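Local coordinates for protein FG41 Malonate Semialdehyde Decarboxylase (Coryneform bacterium, PDB 4LHP) that belongs to the tautomerase family of the MIF clan, small proteins built on beta-alpha-beta units, and assembles from three copies of its chain, at residues 120-124 / 125-129; 96-99 / 100-103; 84-87 / 88-92. One frame throughout, in Å; residues are numbered along the deposited sequence.

Contact 1 (120-124 / 125-129); sequences SAQYV and TGELA. With PO4 (phosphate ion), chain M.
Ser120 turns OG opposite its backbone N (chi1 178°), and Glu127 sets CG opposite its carbonyl carbon (chi1 -68°); hydroxyl and carboxylate meet across the short helix 122-125, from before and after it. Ser120 OG donates to Glu127 OE2 over 2.5 Å from the syn side, slightly out of the carboxylate plane. Thr125 OG1 donates to the anti lone pair of Glu127 OE2 at 2.6 Å. In return Glu127 N donates to Thr125 OG1 (3.2 Å), an ST turn. The other carboxylate oxygen, Glu127 OE1, takes a water 2.5 Å away that also accepts from Gln122 NE2; the Gln122 amide is anchored to Phe116 N and Gly117 O.

Gly126, at positive phi, ends the helix. Beyond it Leu128 N returns to Gln122 O (3.0 Å), which Gly126 N reaches from the opposite face of the carbonyl plane. Leu128 CD2 packs against Tyr123 CE1 (3.4 Å), with Ala129 O at that ring's edge. Tyr123 OH reaches PO4 O1 weakly (3.2 Å), a bond not settled. Leu57 of the second subunit covers Gln122 and Leu128.

With two hydroxyls on one oxygen and a water on the other, Glu127 is probably held as the carboxylate, and these bonds should limit its rotation.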
ATOM      1  N   SER A 120     -15.674 -14.923   0.793  1.00 15.94           N
ATOM      2  CA  SER A 120     -16.305 -14.943  -0.523  1.00 18.96           C
ATOM      3  C   SER A 120     -15.779 -13.818  -1.412  1.00 12.54           C
ATOM      4  O   SER A 120     -15.351 -12.774  -0.922  1.00 17.90           O
ATOM      5  CB  SER A 120     -17.824 -14.816  -0.358  1.00 16.08           C
ATOM      6  OG  SER A 120     -18.504 -14.777  -1.602  1.00 27.49           O
ATOM      7  N   ALA A 121     -15.795 -14.049  -2.721  1.00 14.94           N
ATOM      8  CA  ALA A 121     -15.516 -13.000  -3.691  1.00 10.49           C
ATOM      9  C   ALA A 121     -16.849 -12.536  -4.259  1.00 14.07           C
ATOM     10  O   ALA A 121     -17.354 -13.103  -5.227  1.00 15.73           O
ATOM     11  CB  ALA A 121     -14.614 -13.520  -4.792  1.00 14.98           C
ATOM     12  N   GLN A 122     -17.417 -11.505  -3.644  1.00 15.16           N
ATOM     13  CA  GLN A 122     -18.802 -11.127  -3.908  1.00 15.24           C
ATOM     14  C   GLN A 122     -19.053 -10.665  -5.347  1.00 22.21           C
ATOM     15  O   GLN A 122     -20.140 -10.881  -5.883  1.00 15.83           O
ATOM     16  CB  GLN A 122     -19.268 -10.064  -2.907  1.00 15.15           C
ATOM     17  CG  GLN A 122     -19.528 -10.615  -1.506  1.00 14.99           C
ATOM     18  CD  GLN A 122     -18.262 -10.762  -0.682  1.00 14.56           C
ATOM     19  OE1 GLN A 122     -17.173 -10.419  -1.134  1.00  9.71           O
ATOM     20  NE2 GLN A 122     -18.402 -11.275   0.537  1.00 16.09           N
ATOM     21  N   TYR A 123     -18.059 -10.038  -5.971  1.00 15.22           N
ATOM     22  CA  TYR A 123     -18.188  -9.619  -7.366  1.00 17.29           C
ATOM     23  C   TYR A 123     -18.237 -10.833  -8.290  1.00 23.51           C
ATOM     24  O   TYR A 123     -18.874 -10.795  -9.344  1.00 23.01           O
ATOM     25  CB  TYR A 123     -17.019  -8.725  -7.790  1.00 20.34           C
ATOM     26  CG  TYR A 123     -17.042  -7.306  -7.257  1.00 24.31           C
ATOM     27  CD1 TYR A 123     -18.207  -6.542  -7.274  1.00 19.21           C
ATOM     28  CD2 TYR A 123     -15.886  -6.722  -6.751  1.00 21.32           C
ATOM     29  CE1 TYR A 123     -18.214  -5.238  -6.793  1.00 27.48           C
ATOM     30  CE2 TYR A 123     -15.884  -5.428  -6.268  1.00 24.49           C
ATOM     31  CZ  TYR A 123     -17.047  -4.690  -6.289  1.00 18.57           C
ATOM     32  OH  TYR A 123     -17.035  -3.399  -5.811  1.00 24.77           O
ATOM     33  N   VAL A 124     -17.552 -11.905  -7.900  1.00 19.42           N
ATOM     34  CA  VAL A 124     -17.480 -13.110  -8.723  1.00 21.19           C
ATOM     35  C   VAL A 124     -18.753 -13.940  -8.593  1.00 19.73           C
ATOM     36  O   VAL A 124     -19.310 -14.394  -9.592  1.00 17.12           O
ATOM     37  CB  VAL A 124     -16.266 -13.987  -8.339  1.00 20.59           C
ATOM     38  CG1 VAL A 124     -16.265 -15.279  -9.138  1.00 17.68           C
ATOM     39  CG2 VAL A 124     -14.965 -13.226  -8.556  1.00 17.27           C
ATOM     40  N   THR A 125     -19.205 -14.137  -7.359  1.00 20.67           N
ATOM     41  CA  THR A 125     -20.401 -14.933  -7.093  1.00 20.79           C
ATOM     42  C   THR A 125     -21.671 -14.275  -7.625  1.00 25.08           C
ATOM     43  O   THR A 125     -22.644 -14.960  -7.938  1.00 16.28           O
ATOM     44  CB  THR A 125     -20.599 -15.174  -5.584  1.00 22.11           C
ATOM     45  OG1 THR A 125     -20.694 -13.917  -4.903  1.00 22.16           O
ATOM     46  CG2 THR A 125     -19.448 -15.980  -5.008  1.00 19.47           C
ATOM     47  N   GLY A 126     -21.663 -12.948  -7.715  1.00 21.56           N
ATOM     48  CA  GLY A 126     -22.848 -12.203  -8.098  1.00 20.11           C
ATOM     49  C   GLY A 126     -23.583 -11.648  -6.890  1.00 24.60           C
ATOM     50  O   GLY A 126     -24.636 -11.024  -7.025  1.00 19.42           O
ATOM     51  N   GLU A 127     -23.026 -11.878  -5.704  1.00 21.56           N
ATOM     52  CA  GLU A 127     -23.599 -11.346  -4.476  1.00 14.80           C
ATOM     53  C   GLU A 127     -23.602  -9.827  -4.518  1.00 16.27           C
ATOM     54  O   GLU A 127     -24.451  -9.180  -3.907  1.00 13.68           O
ATOM     55  CB  GLU A 127     -22.799 -11.818  -3.263  1.00 19.58           C
ATOM     56  CG  GLU A 127     -22.911 -13.304  -2.975  1.00 22.02           C
ATOM     57  CD  GLU A 127     -21.919 -13.768  -1.925  1.00 31.04           C
ATOM     58  OE1 GLU A 127     -22.177 -13.542  -0.725  1.00 23.51           O
ATOM     59  OE2 GLU A 127     -20.880 -14.353  -2.302  1.00 25.42           O
ATOM     60  N   LEU A 128     -22.637  -9.269  -5.241  1.00 17.39           N
ATOM     61  CA  LEU A 128     -22.485  -7.827  -5.351  1.00 20.17           C
ATOM     62  C   LEU A 128     -22.324  -7.451  -6.818  1.00 16.61           C
ATOM     63  O   LEU A 128     -21.569  -8.089  -7.550  1.00 29.14           O
ATOM     64  CB  LEU A 128     -21.265  -7.365  -4.553  1.00 18.62           C
ATOM     65  CG  LEU A 128     -21.128  -5.859  -4.329  1.00 29.06           C
ATOM     66  CD1 LEU A 128     -22.229  -5.360  -3.405  1.00 28.81           C
ATOM     67  CD2 LEU A 128     -19.755  -5.522  -3.764  1.00 21.50           C
ATOM     68  N   ALA A 129     -23.036  -6.413  -7.246  1.00 32.16           N
ATOM     69  CA  ALA A 129     -23.011  -5.994  -8.642  1.00 29.09           C
ATOM     70  C   ALA A 129     -21.672  -5.360  -8.999  1.00 20.42           C
ATOM     71  O   ALA A 129     -21.064  -4.682  -8.173  1.00 24.26           O
ATOM     72  CB  ALA A 129     -24.137  -5.011  -8.907  1.00 36.14           C
TER
HETATM   73  P   PO4 M 201     -14.549  -0.123  -6.532  1.00 60.06           P
HETATM   74  O1  PO4 M 201     -15.603  -0.560  -5.538  1.00 48.88           O
HETATM   75  O2  PO4 M 201     -14.272   1.352  -6.359  1.00 52.91           O
HETATM   76  O3  PO4 M 201     -13.277  -0.905  -6.294  1.00 42.85           O
HETATM   77  O4  PO4 M 201     -15.053  -0.373  -7.935  1.00 53.97           O
HETATM   78  O   HOH W   1     -20.968 -12.300   1.126  1.00 26.27           O
HETATM   79  O   HOH W   2     -21.192  -9.897  -9.670  1.00 23.52           O

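Contact 2 (96-99 / 100-103); sequences GVAG and SDVF
Asp101 OD2 is gripped by a water 2.8 Å away and by Ser62 OG, and that water ties the aspartate to the chain before it: it accepts from Ala98 N at 2.9 Å and donates to Gly96 O. All this sits at a type I beta turn, Ala98 to Asp101, in the crossover that leads from helix 78-92 into strand 102-109 of a beta-alpha-beta unit. Gly96, with positive phi, is the C-prime residue of the Schellman motif that closes the helix.

The turn is shut by Asp101 N donating to Ala98 O over 3.0 Å. The N-H points well at the oxygen (157°) but comes in from above the carbonyl plane. Ser100, the third residue of the turn, has OG between its backbone N and carbonyl carbon (chi1 59°), from where it donates to Asp101 OD1 at 3.1 Å, dropping onto the carboxylate from above its plane. Both carboxylate oxygens are thus held by hydrogen bonds, and those to OD2 from Ser62 OG and the water should limit the rotation of the buried acid. Ala98 CB lies 3.7 Å from Ser100 OG.

As the chain enters the strand, Asp101 and Phe103 pair through their backbones with Val66, and the Phe103 ring meets Phe39 and Phe116 of the third subunit. Facing helix 78-92, where both touch Leu92, the two valine side chains cross at about a right angle: Val102 CG2 lies 3.6 Å from Val97 CG1 and 3.5 Å from Ala98 O.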
ATOM      1  N   GLY A  96     -10.035  22.155   6.143  1.00 31.19           N
ATOM      2  CA  GLY A  96      -8.763  22.645   6.645  1.00 31.44           C
ATOM      3  C   GLY A  96      -7.551  22.027   5.974  1.00 33.76           C
ATOM      4  O   GLY A  96      -6.470  21.974   6.562  1.00 29.98           O
ATOM      5  N   VAL A  97      -7.724  21.553   4.744  1.00 30.97           N
ATOM      6  CA  VAL A  97      -6.608  21.020   3.972  1.00 25.10           C
ATOM      7  C   VAL A  97      -6.422  21.838   2.703  1.00 27.48           C
ATOM      8  O   VAL A  97      -7.254  21.789   1.796  1.00 30.85           O
ATOM      9  CB  VAL A  97      -6.835  19.551   3.580  1.00 21.42           C
ATOM     10  CG1 VAL A  97      -5.628  19.008   2.828  1.00 21.43           C
ATOM     11  CG2 VAL A  97      -7.127  18.705   4.811  1.00 24.46           C
ATOM     12  N   ALA A  98      -5.331  22.593   2.645  1.00 27.29           N
ATOM     13  CA  ALA A  98      -5.026  23.406   1.476  1.00 24.90           C
ATOM     14  C   ALA A  98      -4.792  22.513   0.263  1.00 27.53           C
ATOM     15  O   ALA A  98      -4.408  21.352   0.405  1.00 26.59           O
ATOM     16  CB  ALA A  98      -3.806  24.265   1.741  1.00 29.73           C
ATOM     17  N   GLY A  99      -5.022  23.058  -0.926  1.00 24.21           N
ATOM     18  CA  GLY A  99      -4.843  22.308  -2.156  1.00 24.62           C
ATOM     19  C   GLY A  99      -3.411  21.842  -2.323  1.00 21.43           C
ATOM     20  O   GLY A  99      -3.146  20.820  -2.953  1.00 22.29           O
ATOM     21  N   SER A 100      -2.487  22.599  -1.746  1.00 15.83           N
ATOM     22  CA  SER A 100      -1.066  22.304  -1.857  1.00 18.21           C
ATOM     23  C   SER A 100      -0.674  21.076  -1.045  1.00 16.21           C
ATOM     24  O   SER A 100       0.372  20.470  -1.283  1.00 18.75           O
ATOM     25  CB  SER A 100      -0.259  23.499  -1.361  1.00 21.13           C
ATOM     26  OG  SER A 100      -0.594  23.790  -0.016  1.00 16.96           O
ATOM     27  N   ASP A 101      -1.518  20.712  -0.086  1.00 18.69           N
ATOM     28  CA  ASP A 101      -1.171  19.680   0.880  1.00 17.89           C
ATOM     29  C   ASP A 101      -1.828  18.342   0.567  1.00 16.71           C
ATOM     30  O   ASP A 101      -1.753  17.408   1.364  1.00 21.54           O
ATOM     31  CB  ASP A 101      -1.564  20.144   2.281  1.00 19.70           C
ATOM     32  CG  ASP A 101      -0.775  21.361   2.732  1.00 23.27           C
ATOM     33  OD1 ASP A 101       0.246  21.680   2.084  1.00 25.65           O
ATOM     34  OD2 ASP A 101      -1.169  21.994   3.733  1.00 17.02           O
ATOM     35  N   VAL A 102      -2.469  18.250  -0.594  1.00 18.45           N
ATOM     36  CA  VAL A 102      -3.109  17.010  -1.005  1.00 14.61           C
ATOM     37  C   VAL A 102      -2.282  16.305  -2.071  1.00 17.42           C
ATOM     38  O   VAL A 102      -1.725  16.939  -2.966  1.00 21.55           O
ATOM     39  CB  VAL A 102      -4.522  17.260  -1.564  1.00 17.56           C
ATOM     40  CG1 VAL A 102      -5.231  15.937  -1.819  1.00 16.20           C
ATOM     41  CG2 VAL A 102      -5.325  18.119  -0.607  1.00 29.34           C
ATOM     42  N   PHE A 103      -2.205  14.985  -1.960  1.00 13.23           N
ATOM     43  CA  PHE A 103      -1.536  14.158  -2.953  1.00 16.98           C
ATOM     44  C   PHE A 103      -2.337  12.872  -3.095  1.00 18.26           C
ATOM     45  O   PHE A 103      -2.600  12.186  -2.108  1.00 14.35           O
ATOM     46  CB  PHE A 103      -0.099  13.861  -2.522  1.00 16.24           C
ATOM     47  CG  PHE A 103       0.658  12.991  -3.485  1.00 17.05           C
ATOM     48  CD1 PHE A 103       1.514  13.551  -4.420  1.00 14.63           C
ATOM     49  CD2 PHE A 103       0.517  11.613  -3.452  1.00 20.18           C
ATOM     50  CE1 PHE A 103       2.216  12.753  -5.304  1.00 19.64           C
ATOM     51  CE2 PHE A 103       1.216  10.809  -4.336  1.00 19.70           C
ATOM     52  CZ  PHE A 103       2.064  11.382  -5.264  1.00 17.76           C
TER
HETATM   53  O   HOH W   3      -3.680  22.317   4.970  1.00 38.37           O

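Contact 3 (84-87 / 88-92); sequences VFAA and ITESL
Ile88 lies back along Val84, one turn earlier in helix 78-92, the helix of the beta-alpha-beta unit between strands 66-73 and 102-109. Its CB starts 3.4 Å from Val84 O. CG1, set opposite the carbonyl carbon (chi1 -74°), passes 3.2 Å from the same Val84 O, and the extended chain carries CD1 to 3.4 Å from Val84 CG1, a tight carbon contact. The two side chains run side by side, pointing the same way; Val84 packs on Leu27, Val30 and Leu31 of helix 13-31, while Ile88 rests on Ile104 of the sheet.

Along the backbone the regular helix bonds run from Ile88 N to Val84 O, Glu90 N to Ala86 O and Ser91 N to Ala87 O. Glu90 CG comes within 3.0 Å of Ala86 O. Ser91 OG bonds back to Ile88 O at 2.9 Å, which ties its polar end to the helix's own backbone.

On the side toward Val102, Phe85 O takes two bonds from one residue. Thr89 N reaches it at 3.1 Å, and from the opposite face of the carbonyl plane Thr89 OG1 donates to Phe85 O at 2.7 Å.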
ATOM      1  N   VAL A  84     -12.506  12.824  -9.878  1.00 27.09           N
ATOM      2  CA  VAL A  84     -12.253  12.331  -8.524  1.00 26.23           C
ATOM      3  C   VAL A  84     -11.229  13.207  -7.807  1.00 27.36           C
ATOM      4  O   VAL A  84     -11.454  13.635  -6.674  1.00 23.92           O
ATOM      5  CB  VAL A  84     -11.747  10.865  -8.520  1.00 31.48           C
ATOM      6  CG1 VAL A  84     -11.152  10.499  -7.157  1.00 23.44           C
ATOM      7  CG2 VAL A  84     -12.872   9.906  -8.888  1.00 20.62           C
ATOM      8  N   PHE A  85     -10.103  13.467  -8.464  1.00 25.03           N
ATOM      9  CA  PHE A  85      -9.048  14.283  -7.870  1.00 27.53           C
ATOM     10  C   PHE A  85      -9.596  15.646  -7.454  1.00 22.72           C
ATOM     11  O   PHE A  85      -9.324  16.129  -6.355  1.00 22.30           O
ATOM     12  CB  PHE A  85      -7.899  14.490  -8.860  1.00 21.29           C
ATOM     13  CG  PHE A  85      -7.220  13.216  -9.290  1.00 24.22           C
ATOM     14  CD1 PHE A  85      -7.073  12.152  -8.417  1.00 20.41           C
ATOM     15  CD2 PHE A  85      -6.718  13.095 -10.573  1.00 19.91           C
ATOM     16  CE1 PHE A  85      -6.440  10.989  -8.823  1.00 29.26           C
ATOM     17  CE2 PHE A  85      -6.088  11.938 -10.984  1.00 19.85           C
ATOM     18  CZ  PHE A  85      -5.948  10.883 -10.109  1.00 13.97           C
ATOM     19  N   ALA A  86     -10.371  16.258  -8.344  1.00 25.94           N
ATOM     20  CA  ALA A  86     -10.882  17.604  -8.115  1.00 32.01           C
ATOM     21  C   ALA A  86     -11.962  17.627  -7.037  1.00 30.95           C
ATOM     22  O   ALA A  86     -12.004  18.542  -6.217  1.00 21.82           O
ATOM     23  CB  ALA A  86     -11.412  18.193  -9.415  1.00 26.46           C
ATOM     24  N   ALA A  87     -12.832  16.624  -7.032  1.00 28.40           N
ATOM     25  CA  ALA A  87     -13.909  16.573  -6.049  1.00 29.80           C
ATOM     26  C   ALA A  87     -13.328  16.386  -4.654  1.00 32.56           C
ATOM     27  O   ALA A  87     -13.736  17.052  -3.702  1.00 22.72           O
ATOM     28  CB  ALA A  87     -14.877  15.452  -6.377  1.00 24.76           C
ATOM     29  N   ILE A  88     -12.370  15.473  -4.545  1.00 23.60           N
ATOM     30  CA  ILE A  88     -11.704  15.207  -3.278  1.00 28.97           C
ATOM     31  C   ILE A  88     -11.052  16.468  -2.722  1.00 20.90           C
ATOM     32  O   ILE A  88     -11.276  16.834  -1.570  1.00 26.03           O
ATOM     33  CB  ILE A  88     -10.634  14.108  -3.435  1.00 25.35           C
ATOM     34  CG1 ILE A  88     -11.307  12.741  -3.585  1.00 19.59           C
ATOM     35  CG2 ILE A  88      -9.689  14.100  -2.238  1.00 19.01           C
ATOM     36  CD1 ILE A  88     -10.362  11.630  -3.997  1.00 20.41           C
ATOM     37  N   THR A  89     -10.252  17.137  -3.543  1.00 22.10           N
ATOM     38  CA  THR A  89      -9.481  18.285  -3.075  1.00 28.41           C
ATOM     39  C   THR A  89     -10.387  19.468  -2.756  1.00 24.69           C
ATOM     40  O   THR A  89     -10.110  20.233  -1.828  1.00 26.20           O
ATOM     41  CB  THR A  89      -8.403  18.696  -4.100  1.00 23.20           C
ATOM     42  OG1 THR A  89      -7.760  17.524  -4.615  1.00 23.56           O
ATOM     43  CG2 THR A  89      -7.358  19.586  -3.451  1.00 29.85           C
ATOM     44  N   GLU A  90     -11.474  19.612  -3.508  1.00 28.90           N
ATOM     45  CA  GLU A  90     -12.413  20.696  -3.256  1.00 30.34           C
ATOM     46  C   GLU A  90     -13.187  20.470  -1.957  1.00 34.05           C
ATOM     47  O   GLU A  90     -13.557  21.429  -1.273  1.00 30.78           O
ATOM     48  CB  GLU A  90     -13.373  20.876  -4.431  1.00 31.54           C
ATOM     49  CG  GLU A  90     -12.719  21.428  -5.663  1.00 38.17           C
ATOM     50  CD  GLU A  90     -13.721  21.662  -6.772  1.00 43.74           C
ATOM     51  OE1 GLU A  90     -14.937  21.700  -6.471  1.00 45.78           O
ATOM     52  OE2 GLU A  90     -13.304  21.797  -7.944  1.00 43.75           O
ATOM     53  N   SER A  91     -13.422  19.206  -1.615  1.00 29.14           N
ATOM     54  CA  SER A  91     -14.167  18.874  -0.402  1.00 28.03           C
ATOM     55  C   SER A  91     -13.299  19.013   0.847  1.00 29.51           C
ATOM     56  O   SER A  91     -13.811  19.170   1.957  1.00 27.82           O
ATOM     57  CB  SER A  91     -14.745  17.454  -0.484  1.00 32.91           C
ATOM     58  OG  SER A  91     -13.791  16.456  -0.151  1.00 27.04           O
ATOM     59  N   LEU A  92     -11.985  18.945   0.659  1.00 22.82           N
ATOM     60  CA  LEU A  92     -11.047  19.011   1.771  1.00 24.74           C
ATOM     61  C   LEU A  92     -10.727  20.450   2.185  1.00 28.68           C
ATOM     62  O   LEU A  92     -10.296  20.693   3.313  1.00 26.90           O
ATOM     63  CB  LEU A  92      -9.745  18.292   1.408  1.00 28.62           C
ATOM     64  CG  LEU A  92      -9.746  16.764   1.299  1.00 21.59           C
ATOM     65  CD1 LEU A  92      -8.318  16.267   1.104  1.00 23.74           C
ATOM     66  CD2 LEU A  92     -10.375  16.110   2.518  1.00 20.87           C
TER

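How the contacts relate
Contacts 2 and 3 are neighbours, their centres about 10 Å apart: contact 3 lies on helix 78-92, contact 2 forms the turn that follows it. Val97 N sits 3.1 Å from Leu92 O, probably hydrogen-bonded, and Val102 CG2 packs 3.8 Å from Thr89 CG2. Contact 1 lies far off in its own chain, with centres about 30 Å from contact 3 and about 36 Å from contact 2, the latter across the chain's centre. In the trimer, however, Ala121 packs on Phe85 of the second subunit, a residue of that chain's contact 3 helix. A phosphate ion, probably from the crystallisation liquor and hydrogen-bonded to Thr72 OG1 and Gln73 N, lies by contact 1 near Tyr123 OH.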